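Long-range contacts in tetraacyldisaccharide 4'-kinase (Aquifex aeolicus, PDB 4EHX), which probably transfers the gamma-phosphate of ATP to the 4'-position of a tetraacyldisaccharide 1-phosphate, forming lipid IVA in lipid A biosynthesis: residues A[42-47]-A[139-144]; A[151-156]-A[178-183]; A[155-160]-A[191-196]; A[183-188]-A[199-204]. One frame throughout, in Å; residues are numbered along the deposited sequence.

Interaction 1. Residues A[42-47]-A[139-144]; sequences GNLSVG and DGFQHR
Phe141 packs on the end of strand 38-43 and on Leu44 just beyond it. Its CB lies 3.9 Å from Gly42 CA, at a point where a side chain on Gly42 would collide with it. With CG anti to the backbone N (chi1 -166°), the ring reaches on toward Leu44; Phe141 CE2 lies 3.7 Å from the methyl Leu44 CD2, with Phe141 CD2 a little farther off and the two side chains set askew. Phe141 also touches Asn151 and Leu153 of strand 150-156. Gln142 NE2 lies at the Phe141 ring edge, in its plane, and donates to Asn43 O at 3.0 Å in a nearly straight bond (170°); NE2 is also bound to Glu172. Gln142 OE1 takes a bond of 2.8 Å from a water, which also donates to Asp139 OD1 at 2.8 Å and accepts from the backbone N of Asn43 and of Phe141. Arg171 forms a salt bridge with Asp139. Asn43 ND2 bonds to Ser45 O, where the chain enters the predicted ATP-binding loop, the P-loop. Four partners around one water suggest that it is probably an integral part of the join, satisfying backbone amides that the two segments do not pair directly.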
loop_
_atom_site.group_PDB
_atom_site.type_symbol
_atom_site.label_atom_id
_atom_site.label_comp_id
_atom_site.label_asym_id
_atom_site.label_seq_id
_atom_site.Cartn_x
_atom_site.Cartn_y
_atom_site.Cartn_z
ATOM N N GLY A 42 -8.305 0.899 0.200
ATOM C CA GLY A 42 -8.024 2.053 1.015
ATOM C C GLY A 42 -8.103 1.774 2.501
ATOM O O GLY A 42 -8.390 0.655 2.943
ATOM N N ASN A 43 -7.839 2.805 3.279
ATOM C CA ASN A 43 -8.007 2.693 4.719
ATOM C C ASN A 43 -8.352 4.048 5.333
ATOM O O ASN A 43 -8.484 5.060 4.622
ATOM C CB ASN A 43 -6.793 2.046 5.372
ATOM C CG ASN A 43 -5.690 3.025 5.623
ATOM O OD1 ASN A 43 -5.409 3.875 4.781
ATOM N ND2 ASN A 43 -5.068 2.933 6.792
ATOM N N LEU A 44 -8.533 4.062 6.642
ATOM C CA LEU A 44 -9.021 5.258 7.313
ATOM C C LEU A 44 -7.898 6.042 7.967
ATOM O O LEU A 44 -8.073 7.202 8.307
ATOM C CB LEU A 44 -10.063 4.887 8.379
ATOM C CG LEU A 44 -11.418 4.402 7.883
ATOM C CD1 LEU A 44 -12.362 4.224 9.056
ATOM C CD2 LEU A 44 -11.990 5.400 6.900
ATOM N N SER A 45 -6.742 5.413 8.158
ATOM C CA SER A 45 -5.706 6.029 8.977
ATOM C C SER A 45 -4.369 6.189 8.272
ATOM O O SER A 45 -4.060 5.483 7.308
ATOM C CB SER A 45 -5.483 5.201 10.244
ATOM O OG SER A 45 -5.191 3.857 9.905
ATOM N N VAL A 46 -3.579 7.134 8.765
ATOM C CA VAL A 46 -2.169 7.183 8.423
ATOM C C VAL A 46 -1.455 6.115 9.256
ATOM O O VAL A 46 -1.956 5.709 10.306
ATOM C CB VAL A 46 -1.583 8.571 8.704
ATOM C CG1 VAL A 46 -2.371 9.617 7.942
ATOM C CG2 VAL A 46 -1.603 8.872 10.198
ATOM N N GLY A 47 -0.303 5.646 8.785
ATOM C CA GLY A 47 0.440 4.613 9.490
ATOM C C GLY A 47 0.367 3.277 8.772
ATOM O O GLY A 47 -0.337 3.153 7.771
ATOM N N ASP A 139 -4.954 3.131 -2.320
ATOM C CA ASP A 139 -5.251 4.258 -1.476
ATOM C C ASP A 139 -6.333 5.166 -2.079
ATOM O O ASP A 139 -6.139 6.371 -2.255
ATOM C CB ASP A 139 -3.974 5.041 -1.160
ATOM C CG ASP A 139 -4.129 5.865 0.091
ATOM O OD1 ASP A 139 -4.928 5.429 0.944
ATOM O OD2 ASP A 139 -3.502 6.936 0.216
ATOM N N GLY A 140 -7.488 4.582 -2.370
ATOM C CA GLY A 140 -8.519 5.316 -3.070
ATOM C C GLY A 140 -9.789 5.552 -2.277
ATOM O O GLY A 140 -10.744 6.101 -2.827
ATOM N N PHE A 141 -9.823 5.165 -1.000
ATOM C CA PHE A 141 -11.075 5.310 -0.212
ATOM C C PHE A 141 -11.607 6.756 -0.118
ATOM O O PHE A 141 -12.819 6.998 -0.192
ATOM C CB PHE A 141 -10.920 4.726 1.208
ATOM C CG PHE A 141 -12.227 4.529 1.939
ATOM C CD1 PHE A 141 -13.087 3.484 1.600
ATOM C CD2 PHE A 141 -12.584 5.365 2.984
ATOM C CE1 PHE A 141 -14.301 3.298 2.291
ATOM C CE2 PHE A 141 -13.781 5.180 3.690
ATOM C CZ PHE A 141 -14.640 4.149 3.337
ATOM N N GLN A 142 -10.703 7.711 0.048
ATOM C CA GLN A 142 -11.080 9.126 0.139
ATOM C C GLN A 142 -11.313 9.809 -1.222
ATOM O O GLN A 142 -11.832 10.932 -1.280
ATOM C CB GLN A 142 -9.995 9.901 0.901
ATOM C CG GLN A 142 -9.958 9.624 2.409
ATOM C CD GLN A 142 -9.339 8.277 2.753
ATOM O OE1 GLN A 142 -8.347 7.857 2.146
ATOM N NE2 GLN A 142 -9.916 7.598 3.729
ATOM N N HIS A 143 -10.905 9.162 -2.313
ATOM C CA HIS A 143 -10.991 9.801 -3.630
ATOM C C HIS A 143 -12.384 9.637 -4.247
ATOM O O HIS A 143 -12.548 8.970 -5.274
ATOM C CB HIS A 143 -9.897 9.276 -4.576
ATOM C CG HIS A 143 -9.649 10.177 -5.750
ATOM N ND1 HIS A 143 -8.937 11.354 -5.643
ATOM C CD2 HIS A 143 -10.025 10.083 -7.049
ATOM C CE1 HIS A 143 -8.892 11.951 -6.823
ATOM N NE2 HIS A 143 -9.546 11.201 -7.694
ATOM N N ARG A 144 -13.383 10.262 -3.624
ATOM C CA ARG A 144 -14.779 9.955 -3.927
ATOM C C ARG A 144 -15.223 10.450 -5.294
ATOM O O ARG A 144 -16.236 9.986 -5.826
ATOM C CB ARG A 144 -15.699 10.503 -2.834
ATOM C CG ARG A 144 -15.435 9.867 -1.471
ATOM C CD ARG A 144 -16.480 10.270 -0.432
ATOM N NE ARG A 144 -17.815 9.740 -0.728
ATOM C CZ ARG A 144 -18.895 9.997 0.010
ATOM N NH1 ARG A 144 -18.797 10.770 1.095
ATOM N NH2 ARG A 144 -20.075 9.498 -0.335
HETATM O O HOH W 1 -7.678 5.335 1.198
#

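Interaction 2. Residues A[151-156]-A[178-183]; sequences NILLLK and RRADAL
Leu153 and Leu183 lie side by side and point the same way, their CD2 methyls 3.8 Å apart. Ala180 CB closes on Leu153 CB at 3.7 Å, while Leu155 CD1 makes a looser touch on Leu183 CD1. Beneath these side chains the strands run parallel, with Ile152 opposite Ala182 and Leu153 opposite Leu183; Leu153 N donates to Ala182 O at 3.0 Å, nearly straight. Near the start of strand 150-156, Asn151 O accepts from both Asp181 N and Ala182 N. Asp181 OD2 takes Asn151 N on its anti side at 2.7 Å. Asn151 CG stands anti to its own N (chi1 -157°), which carries ND2 to Arg179 O at 3.0 Å, approaching from above that carbonyl plane; a water links ND2 to Arg179 NE. Arg148 holds Asn151 OD1, and Glu176 and Glu172 pair with the Arg179 guanidinium. Strand 150-156 thus sits between strands 38-43 and 182-186 of the P-loop NTPase core, with Ile152 and Leu154 turned to Phe54 of helix 51-61.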
loop_
_atom_site.group_PDB
_atom_site.type_symbol
_atom_site.label_atom_id
_atom_site.label_comp_id
_atom_site.label_asym_id
_atom_site.label_seq_id
_atom_site.Cartn_x
_atom_site.Cartn_y
_atom_site.Cartn_z
ATOM N N ASN A 151 -15.633 -1.156 -3.323
ATOM C CA ASN A 151 -14.951 -0.247 -2.411
ATOM C C ASN A 151 -14.439 -1.039 -1.224
ATOM O O ASN A 151 -15.207 -1.372 -0.323
ATOM C CB ASN A 151 -15.931 0.842 -1.940
ATOM C CG ASN A 151 -15.219 2.086 -1.481
ATOM O OD1 ASN A 151 -14.054 2.292 -1.804
ATOM N ND2 ASN A 151 -15.912 2.929 -0.726
ATOM N N ILE A 152 -13.152 -1.359 -1.233
ATOM C CA ILE A 152 -12.575 -2.215 -0.203
ATOM C C ILE A 152 -11.861 -1.374 0.841
ATOM O O ILE A 152 -10.969 -0.587 0.517
ATOM C CB ILE A 152 -11.589 -3.221 -0.791
ATOM C CG1 ILE A 152 -12.283 -4.070 -1.866
ATOM C CG2 ILE A 152 -11.029 -4.118 0.338
ATOM C CD1 ILE A 152 -11.328 -5.089 -2.583
ATOM N N LEU A 153 -12.268 -1.529 2.095
ATOM C CA LEU A 153 -11.680 -0.757 3.177
ATOM C C LEU A 153 -10.932 -1.674 4.114
ATOM O O LEU A 153 -11.493 -2.652 4.621
ATOM C CB LEU A 153 -12.772 -0.040 3.976
ATOM C CG LEU A 153 -12.257 0.767 5.178
ATOM C CD1 LEU A 153 -11.440 1.965 4.717
ATOM C CD2 LEU A 153 -13.432 1.220 6.100
ATOM N N LEU A 154 -9.673 -1.347 4.362
ATOM C CA LEU A 154 -8.866 -2.100 5.326
ATOM C C LEU A 154 -8.970 -1.424 6.670
ATOM O O LEU A 154 -8.877 -0.192 6.758
ATOM C CB LEU A 154 -7.396 -2.135 4.897
ATOM C CG LEU A 154 -7.004 -3.240 3.905
ATOM C CD1 LEU A 154 -7.856 -3.202 2.645
ATOM C CD2 LEU A 154 -5.518 -3.091 3.551
ATOM N N LEU A 155 -9.147 -2.233 7.709
ATOM C CA LEU A 155 -9.259 -1.752 9.080
ATOM C C LEU A 155 -8.361 -2.570 9.981
ATOM O O LEU A 155 -8.427 -3.798 9.957
ATOM C CB LEU A 155 -10.685 -1.947 9.591
ATOM C CG LEU A 155 -11.796 -0.912 9.451
ATOM C CD1 LEU A 155 -12.979 -1.449 10.239
ATOM C CD2 LEU A 155 -11.385 0.472 9.966
ATOM N N LYS A 156 -7.549 -1.912 10.801
ATOM C CA LYS A 156 -6.849 -2.636 11.867
ATOM C C LYS A 156 -7.459 -2.341 13.230
ATOM O O LYS A 156 -8.128 -1.320 13.424
ATOM C CB LYS A 156 -5.354 -2.326 11.865
ATOM C CG LYS A 156 -5.034 -0.883 12.106
ATOM C CD LYS A 156 -3.569 -0.608 11.884
ATOM C CE LYS A 156 -3.301 0.880 11.936
ATOM N NZ LYS A 156 -1.876 1.178 11.637
ATOM N N ARG A 178 -19.218 3.070 6.705
ATOM C CA ARG A 178 -20.421 2.792 5.920
ATOM C C ARG A 178 -20.230 2.833 4.393
ATOM O O ARG A 178 -21.008 2.217 3.658
ATOM C CB ARG A 178 -21.573 3.726 6.333
ATOM C CG ARG A 178 -21.389 5.192 5.946
ATOM C CD ARG A 178 -22.491 6.039 6.600
ATOM N NE ARG A 178 -22.314 7.469 6.354
ATOM C CZ ARG A 178 -22.862 8.430 7.100
ATOM N NH1 ARG A 178 -23.614 8.114 8.149
ATOM N NH2 ARG A 178 -22.651 9.709 6.805
ATOM N N ARG A 179 -19.227 3.568 3.913
ATOM C CA ARG A 179 -18.977 3.639 2.459
ATOM C C ARG A 179 -18.393 2.355 1.869
ATOM O O ARG A 179 -18.454 2.150 0.659
ATOM C CB ARG A 179 -18.060 4.807 2.084
ATOM C CG ARG A 179 -18.522 6.158 2.584
ATOM C CD ARG A 179 -17.972 7.278 1.707
ATOM N NE ARG A 179 -16.505 7.294 1.548
ATOM C CZ ARG A 179 -15.656 7.968 2.332
ATOM N NH1 ARG A 179 -16.100 8.668 3.373
ATOM N NH2 ARG A 179 -14.354 7.955 2.071
ATOM N N ALA A 180 -17.822 1.500 2.713
ATOM C CA ALA A 180 -17.209 0.265 2.236
ATOM C C ALA A 180 -18.214 -0.725 1.659
ATOM O O ALA A 180 -19.307 -0.882 2.187
ATOM C CB ALA A 180 -16.400 -0.410 3.362
ATOM N N ASP A 181 -17.826 -1.406 0.579
ATOM C CA ASP A 181 -18.572 -2.568 0.110
ATOM C C ASP A 181 -18.083 -3.822 0.799
ATOM O O ASP A 181 -18.816 -4.803 0.932
ATOM C CB ASP A 181 -18.403 -2.747 -1.395
ATOM C CG ASP A 181 -19.020 -1.628 -2.178
ATOM O OD1 ASP A 181 -20.178 -1.252 -1.874
ATOM O OD2 ASP A 181 -18.346 -1.133 -3.100
ATOM N N ALA A 182 -16.813 -3.808 1.189
ATOM C CA ALA A 182 -16.194 -4.966 1.822
ATOM C C ALA A 182 -15.166 -4.457 2.816
ATOM O O ALA A 182 -14.503 -3.440 2.570
ATOM C CB ALA A 182 -15.519 -5.866 0.778
ATOM N N LEU A 183 -15.048 -5.152 3.942
ATOM C CA LEU A 183 -14.031 -4.836 4.941
ATOM C C LEU A 183 -12.957 -5.910 4.992
ATOM O O LEU A 183 -13.254 -7.101 4.969
ATOM C CB LEU A 183 -14.648 -4.716 6.337
ATOM C CG LEU A 183 -15.620 -3.558 6.556
ATOM C CD1 LEU A 183 -16.138 -3.576 7.981
ATOM C CD2 LEU A 183 -14.939 -2.244 6.261
HETATM O O HOH W 2 -15.230 5.728 -0.437
#

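Interaction 3. Residues A[155-160]-A[191-196]; sequences LKKKDL and EPFEFF
Lys157 and Phe193 bring the two backbones closest, 6.3 Å between CA atoms, where strand 150-156 turns into a short, loosely bonded helical turn, 157-160, and an irregular loop passes it. No direct hydrogen bond joins them; instead a water accepts from Lys157 N and donates to Glu191 O. The turn is braced by Lys156 N, which donates to Asp159 OD2 at 2.9 Å. The Phe193 ring lies flat against the turn: Lys157 CA sits over its centre, Lys157 CB makes a CH-pi contact 3.9 Å from the centroid, and Leu155 O meets its edge in plane. This turn borders the predicted nucleotide site of the P-loop kinase fold, for Asp159 OD1 binds Ser45 OG and Lys156 NZ binds Gly48 O. An alanine at Phe193 is likely to open a gap beneath Lys157 and leave Leu160 CD1 without one of its two aromatic neighbours. Leu160 CD2 rests over a face of the Phe195 ring, offset toward the rim, and Leu155 CD1 touches Phe195 CE2 at 3.6 Å. Lys157, fully extended, runs antiparallel to the Phe193 side chain, its CD 3.3 Å from Glu191 OE2. Two waters bridge Lys157 NZ to Pro192 O, one only weakly bound to NZ.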
loop_
_atom_site.group_PDB
_atom_site.type_symbol
_atom_site.label_atom_id
_atom_site.label_comp_id
_atom_site.label_asym_id
_atom_site.label_seq_id
_atom_site.Cartn_x
_atom_site.Cartn_y
_atom_site.Cartn_z
ATOM N N LEU A 155 -9.147 -2.233 7.709
ATOM C CA LEU A 155 -9.259 -1.752 9.080
ATOM C C LEU A 155 -8.361 -2.570 9.981
ATOM O O LEU A 155 -8.427 -3.798 9.957
ATOM C CB LEU A 155 -10.685 -1.947 9.591
ATOM C CG LEU A 155 -11.796 -0.912 9.451
ATOM C CD1 LEU A 155 -12.979 -1.449 10.239
ATOM C CD2 LEU A 155 -11.385 0.472 9.966
ATOM N N LYS A 156 -7.549 -1.912 10.801
ATOM C CA LYS A 156 -6.849 -2.636 11.867
ATOM C C LYS A 156 -7.459 -2.341 13.230
ATOM O O LYS A 156 -8.128 -1.320 13.424
ATOM C CB LYS A 156 -5.354 -2.326 11.865
ATOM C CG LYS A 156 -5.034 -0.883 12.106
ATOM C CD LYS A 156 -3.569 -0.608 11.884
ATOM C CE LYS A 156 -3.301 0.880 11.936
ATOM N NZ LYS A 156 -1.876 1.178 11.637
ATOM N N LYS A 157 -7.238 -3.236 14.184
ATOM C CA LYS A 157 -7.862 -3.078 15.497
ATOM C C LYS A 157 -7.584 -1.683 16.063
ATOM O O LYS A 157 -8.471 -1.044 16.620
ATOM C CB LYS A 157 -7.387 -4.168 16.468
ATOM C CG LYS A 157 -8.087 -4.128 17.832
ATOM C CD LYS A 157 -7.524 -5.205 18.763
ATOM C CE LYS A 157 -8.216 -5.212 20.115
ATOM N NZ LYS A 157 -7.603 -6.225 21.025
ATOM N N LYS A 158 -6.352 -1.208 15.905
ATOM C CA LYS A 158 -5.964 0.117 16.409
ATOM C C LYS A 158 -6.865 1.250 15.884
ATOM O O LYS A 158 -7.133 2.227 16.602
ATOM C CB LYS A 158 -4.512 0.403 16.028
ATOM C CG LYS A 158 -3.925 1.657 16.672
ATOM C CD LYS A 158 -2.572 1.976 16.064
ATOM C CE LYS A 158 -1.949 3.211 16.699
ATOM N NZ LYS A 158 -0.668 3.586 16.030
ATOM N N ASP A 159 -7.317 1.124 14.636
ATOM C CA ASP A 159 -8.187 2.142 14.023
ATOM C C ASP A 159 -9.461 2.364 14.830
ATOM O O ASP A 159 -9.923 3.502 14.977
ATOM C CB ASP A 159 -8.579 1.745 12.594
ATOM C CG ASP A 159 -7.408 1.777 11.624
ATOM O OD1 ASP A 159 -6.459 2.562 11.850
ATOM O OD2 ASP A 159 -7.440 1.028 10.617
ATOM N N LEU A 160 -10.042 1.276 15.335
ATOM C CA LEU A 160 -11.317 1.349 16.061
ATOM C C LEU A 160 -11.213 2.129 17.368
ATOM O O LEU A 160 -12.222 2.580 17.917
ATOM C CB LEU A 160 -11.854 -0.054 16.345
ATOM C CG LEU A 160 -12.201 -0.923 15.135
ATOM C CD1 LEU A 160 -12.649 -2.297 15.591
ATOM C CD2 LEU A 160 -13.282 -0.261 14.294
ATOM N N GLU A 191 -2.512 -8.578 16.065
ATOM C CA GLU A 191 -3.576 -7.947 16.839
ATOM C C GLU A 191 -4.903 -8.441 16.298
ATOM O O GLU A 191 -5.652 -7.676 15.679
ATOM C CB GLU A 191 -3.563 -6.419 16.829
ATOM C CG GLU A 191 -2.746 -5.790 17.938
ATOM C CD GLU A 191 -3.165 -4.358 18.213
ATOM O OE1 GLU A 191 -2.294 -3.463 18.189
ATOM O OE2 GLU A 191 -4.369 -4.129 18.456
ATOM N N PRO A 192 -5.211 -9.719 16.542
ATOM C CA PRO A 192 -6.423 -10.329 15.994
ATOM C C PRO A 192 -7.648 -9.637 16.553
ATOM O O PRO A 192 -7.638 -9.232 17.717
ATOM C CB PRO A 192 -6.382 -11.764 16.535
ATOM C CG PRO A 192 -5.010 -11.954 17.105
ATOM C CD PRO A 192 -4.515 -10.606 17.487
ATOM N N PHE A 193 -8.694 -9.518 15.749
ATOM C CA PHE A 193 -9.938 -8.941 16.241
ATOM C C PHE A 193 -11.100 -9.282 15.338
ATOM O O PHE A 193 -10.911 -9.695 14.199
ATOM C CB PHE A 193 -9.820 -7.415 16.403
ATOM C CG PHE A 193 -9.802 -6.645 15.098
ATOM C CD1 PHE A 193 -8.681 -6.662 14.280
ATOM C CD2 PHE A 193 -10.897 -5.877 14.713
ATOM C CE1 PHE A 193 -8.660 -5.945 13.087
ATOM C CE2 PHE A 193 -10.889 -5.149 13.526
ATOM C CZ PHE A 193 -9.766 -5.178 12.709
ATOM N N GLU A 194 -12.304 -9.081 15.856
ATOM C CA GLU A 194 -13.522 -9.275 15.088
ATOM C C GLU A 194 -14.220 -7.933 14.959
ATOM O O GLU A 194 -14.084 -7.063 15.817
ATOM C CB GLU A 194 -14.444 -10.264 15.805
ATOM C CG GLU A 194 -13.786 -11.585 16.177
ATOM C CD GLU A 194 -13.725 -12.566 15.019
ATOM O OE1 GLU A 194 -14.340 -12.285 13.966
ATOM O OE2 GLU A 194 -13.069 -13.623 15.169
ATOM N N PHE A 195 -14.975 -7.762 13.886
ATOM C CA PHE A 195 -15.736 -6.539 13.710
ATOM C C PHE A 195 -16.916 -6.803 12.794
ATOM O O PHE A 195 -16.746 -7.013 11.592
ATOM C CB PHE A 195 -14.840 -5.449 13.128
ATOM C CG PHE A 195 -15.496 -4.104 13.050
ATOM C CD1 PHE A 195 -16.025 -3.512 14.183
ATOM C CD2 PHE A 195 -15.566 -3.422 11.848
ATOM C CE1 PHE A 195 -16.625 -2.266 14.115
ATOM C CE2 PHE A 195 -16.161 -2.177 11.773
ATOM C CZ PHE A 195 -16.690 -1.596 12.908
ATOM N N PHE A 196 -18.113 -6.795 13.371
ATOM C CA PHE A 196 -19.320 -7.095 12.612
ATOM C C PHE A 196 -20.085 -5.842 12.204
ATOM O O PHE A 196 -20.424 -4.998 13.041
ATOM C CB PHE A 196 -20.249 -8.022 13.394
ATOM C CG PHE A 196 -21.525 -8.332 12.669
ATOM C CD1 PHE A 196 -21.579 -9.370 11.751
ATOM C CD2 PHE A 196 -22.662 -7.573 12.886
ATOM C CE1 PHE A 196 -22.749 -9.653 11.072
ATOM C CE2 PHE A 196 -23.834 -7.849 12.211
ATOM C CZ PHE A 196 -23.877 -8.893 11.302
HETATM O O HOH W 3 -5.268 -5.513 14.006
HETATM O O HOH W 4 -5.701 -8.376 19.681
HETATM O O HOH W 5 -9.505 -8.629 19.701
#

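Interaction 4. Residues A[183-188]-A[199-204]; sequences LVLTYQ and KPTFKM
Gln188 and Lys203 cross at about a right angle: the Gln188 amide spans the extended Lys203 chain, with Gln188 NE2 3.7 Å from Lys203 CG. A water joins Gln188 OE1 to Lys203 NZ, while the stronger partners of these two groups are Phe193 N and Glu194. Bent at chi2 (-72°), the glutamine turns NE2 back to Leu185 O at 3.3 Å. Leu185 O also takes Met204 N at 2.9 Å, and the two donors come from opposite faces of its carbonyl plane. A leucine at Gln188 would probably cost Leu185 O its second donor and Phe193 N its acceptor. Met204 O is gripped by Gln188 N and by a water that also binds Tyr187 N. On the face of Val184 and Phe202, Val184 CG1 meets Met204 CB askew at 3.6 Å, whereas Thr186 CG2 runs alongside the Met204 thioether, 4.0 Å from SD. Phe202 turns its ring edge to Leu183 O, CD1 lying 3.6 Å away. On the other face Thr201 CG2, anti to the backbone N, packs on Leu185 CG at 3.7 Å, while its OG1 bonds to Lys199 O. The strand axes pass 4.5 Å apart at 24°, a parallel ladder running from Leu183 N-Pro200 O to Met204 N-Leu185 O. Such a ladder is characteristic of the parallel sheet in P-loop NTPases; here a loop without helix joins the strands.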
loop_
_atom_site.group_PDB
_atom_site.type_symbol
_atom_site.label_atom_id
_atom_site.label_comp_id
_atom_site.label_asym_id
_atom_site.label_seq_id
_atom_site.Cartn_x
_atom_site.Cartn_y
_atom_site.Cartn_z
ATOM N N LEU A 183 -15.048 -5.152 3.942
ATOM C CA LEU A 183 -14.031 -4.836 4.941
ATOM C C LEU A 183 -12.957 -5.910 4.992
ATOM O O LEU A 183 -13.254 -7.101 4.969
ATOM C CB LEU A 183 -14.648 -4.716 6.337
ATOM C CG LEU A 183 -15.620 -3.558 6.556
ATOM C CD1 LEU A 183 -16.138 -3.576 7.981
ATOM C CD2 LEU A 183 -14.939 -2.244 6.261
ATOM N N VAL A 184 -11.710 -5.475 5.091
ATOM C CA VAL A 184 -10.596 -6.387 5.294
ATOM C C VAL A 184 -9.994 -6.035 6.637
ATOM O O VAL A 184 -9.523 -4.909 6.834
ATOM C CB VAL A 184 -9.518 -6.245 4.187
ATOM C CG1 VAL A 184 -8.318 -7.175 4.479
ATOM C CG2 VAL A 184 -10.115 -6.591 2.814
ATOM N N LEU A 185 -10.047 -6.987 7.567
ATOM C CA LEU A 185 -9.592 -6.764 8.932
ATOM C C LEU A 185 -8.146 -7.214 9.030
ATOM O O LEU A 185 -7.860 -8.408 9.036
ATOM C CB LEU A 185 -10.460 -7.534 9.922
ATOM C CG LEU A 185 -11.983 -7.335 9.848
ATOM C CD1 LEU A 185 -12.672 -8.031 11.024
ATOM C CD2 LEU A 185 -12.384 -5.862 9.800
ATOM N N THR A 186 -7.242 -6.246 9.111
ATOM C CA THR A 186 -5.810 -6.502 8.951
ATOM C C THR A 186 -5.024 -6.701 10.257
ATOM O O THR A 186 -5.534 -6.489 11.368
ATOM C CB THR A 186 -5.164 -5.335 8.188
ATOM O OG1 THR A 186 -5.364 -4.134 8.946
ATOM C CG2 THR A 186 -5.816 -5.165 6.794
ATOM N N TYR A 187 -3.763 -7.095 10.091
ATOM C CA TYR A 187 -2.839 -7.371 11.195
ATOM C C TYR A 187 -3.353 -8.439 12.154
ATOM O O TYR A 187 -3.066 -8.402 13.351
ATOM C CB TYR A 187 -2.451 -6.077 11.925
ATOM C CG TYR A 187 -1.622 -5.151 11.064
ATOM C CD1 TYR A 187 -2.229 -4.224 10.215
ATOM C CD2 TYR A 187 -0.230 -5.220 11.072
ATOM C CE1 TYR A 187 -1.474 -3.380 9.412
ATOM C CE2 TYR A 187 0.533 -4.378 10.271
ATOM C CZ TYR A 187 -0.095 -3.461 9.446
ATOM O OH TYR A 187 0.650 -2.620 8.651
ATOM N N GLN A 188 -4.093 -9.407 11.618
ATOM C CA GLN A 188 -4.641 -10.484 12.443
ATOM C C GLN A 188 -3.525 -11.312 13.066
ATOM O O GLN A 188 -3.719 -11.940 14.115
ATOM C CB GLN A 188 -5.551 -11.401 11.619
ATOM C CG GLN A 188 -6.826 -10.730 11.116
ATOM C CD GLN A 188 -7.836 -10.463 12.220
ATOM O OE1 GLN A 188 -7.818 -11.111 13.272
ATOM N NE2 GLN A 188 -8.731 -9.510 11.980
ATOM N N LYS A 199 -21.520 -6.170 6.560
ATOM C CA LYS A 199 -20.852 -6.180 5.255
ATOM C C LYS A 199 -19.964 -7.415 5.076
ATOM O O LYS A 199 -19.461 -7.965 6.055
ATOM C CB LYS A 199 -19.987 -4.928 5.084
ATOM C CG LYS A 199 -20.756 -3.617 5.184
ATOM C CD LYS A 199 -19.807 -2.428 5.202
ATOM C CE LYS A 199 -20.560 -1.106 5.276
ATOM N NZ LYS A 199 -21.388 -0.855 4.054
ATOM N N PRO A 200 -19.741 -7.829 3.818
ATOM C CA PRO A 200 -18.762 -8.891 3.554
ATOM C C PRO A 200 -17.438 -8.518 4.210
ATOM O O PRO A 200 -16.916 -7.426 3.985
ATOM C CB PRO A 200 -18.616 -8.865 2.033
ATOM C CG PRO A 200 -19.900 -8.247 1.538
ATOM C CD PRO A 200 -20.263 -7.232 2.578
ATOM N N THR A 201 -16.897 -9.426 5.009
ATOM C CA THR A 201 -15.759 -9.111 5.858
ATOM C C THR A 201 -14.740 -10.245 5.788
ATOM O O THR A 201 -15.111 -11.414 5.843
ATOM C CB THR A 201 -16.226 -8.875 7.311
ATOM O OG1 THR A 201 -17.145 -7.773 7.330
ATOM C CG2 THR A 201 -15.043 -8.566 8.224
ATOM N N PHE A 202 -13.466 -9.883 5.670
ATOM C CA PHE A 202 -12.388 -10.843 5.421
ATOM C C PHE A 202 -11.176 -10.575 6.298
ATOM O O PHE A 202 -10.548 -9.523 6.197
ATOM C CB PHE A 202 -11.934 -10.742 3.965
ATOM C CG PHE A 202 -13.053 -10.876 2.985
ATOM C CD1 PHE A 202 -13.775 -9.760 2.594
ATOM C CD2 PHE A 202 -13.413 -12.123 2.493
ATOM C CE1 PHE A 202 -14.825 -9.883 1.699
ATOM C CE2 PHE A 202 -14.464 -12.255 1.605
ATOM C CZ PHE A 202 -15.170 -11.132 1.209
ATOM N N LYS A 203 -10.830 -11.534 7.138
ATOM C CA LYS A 203 -9.656 -11.385 7.982
ATOM C C LYS A 203 -8.399 -11.593 7.165
ATOM O O LYS A 203 -8.315 -12.524 6.356
ATOM C CB LYS A 203 -9.693 -12.409 9.114
ATOM C CG LYS A 203 -10.716 -12.104 10.201
ATOM C CD LYS A 203 -10.623 -13.199 11.259
ATOM C CE LYS A 203 -11.433 -12.890 12.495
ATOM N NZ LYS A 203 -11.174 -13.972 13.490
ATOM N N MET A 204 -7.410 -10.742 7.399
ATOM C CA MET A 204 -6.167 -10.803 6.642
ATOM C C MET A 204 -4.983 -11.042 7.558
ATOM O O MET A 204 -4.796 -10.324 8.542
ATOM C CB MET A 204 -5.963 -9.495 5.877
ATOM C CG MET A 204 -4.605 -9.403 5.186
ATOM S SD MET A 204 -4.466 -7.882 4.202
ATOM C CE MET A 204 -2.950 -7.192 4.874
HETATM O O HOH W 6 -2.343 -8.595 8.064
HETATM O O HOH W 7 -8.349 -13.475 14.260
#

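How the interactions relate
Interactions 1, 2 and 4 are buried, whereas interaction 3 is only partly so. Interactions 2 and 4 are neighbouring parallel ladders sharing strand 182-186 and Leu183, built mainly from backbone bonds with aliphatic packing, interaction 2 adding side-chain bonds of Asn151 and Asp181. Interaction 1 lies one strand further on, where 38-43 leads into the P-loop; its join relies on a side-chain amide and a water, and it meets interaction 2 through Gly42 O-Leu154 N and Phe141 O-Arg179 NH2. Interaction 3 lacks direct hydrogen bonds and uses aromatic faces and waters. Its loop follows strand 182-186 and leads to strand 201-212, bound by the Glu194-Lys203 salt bridge to interaction 4, while Ser45-Asp159 ties it to interaction 1.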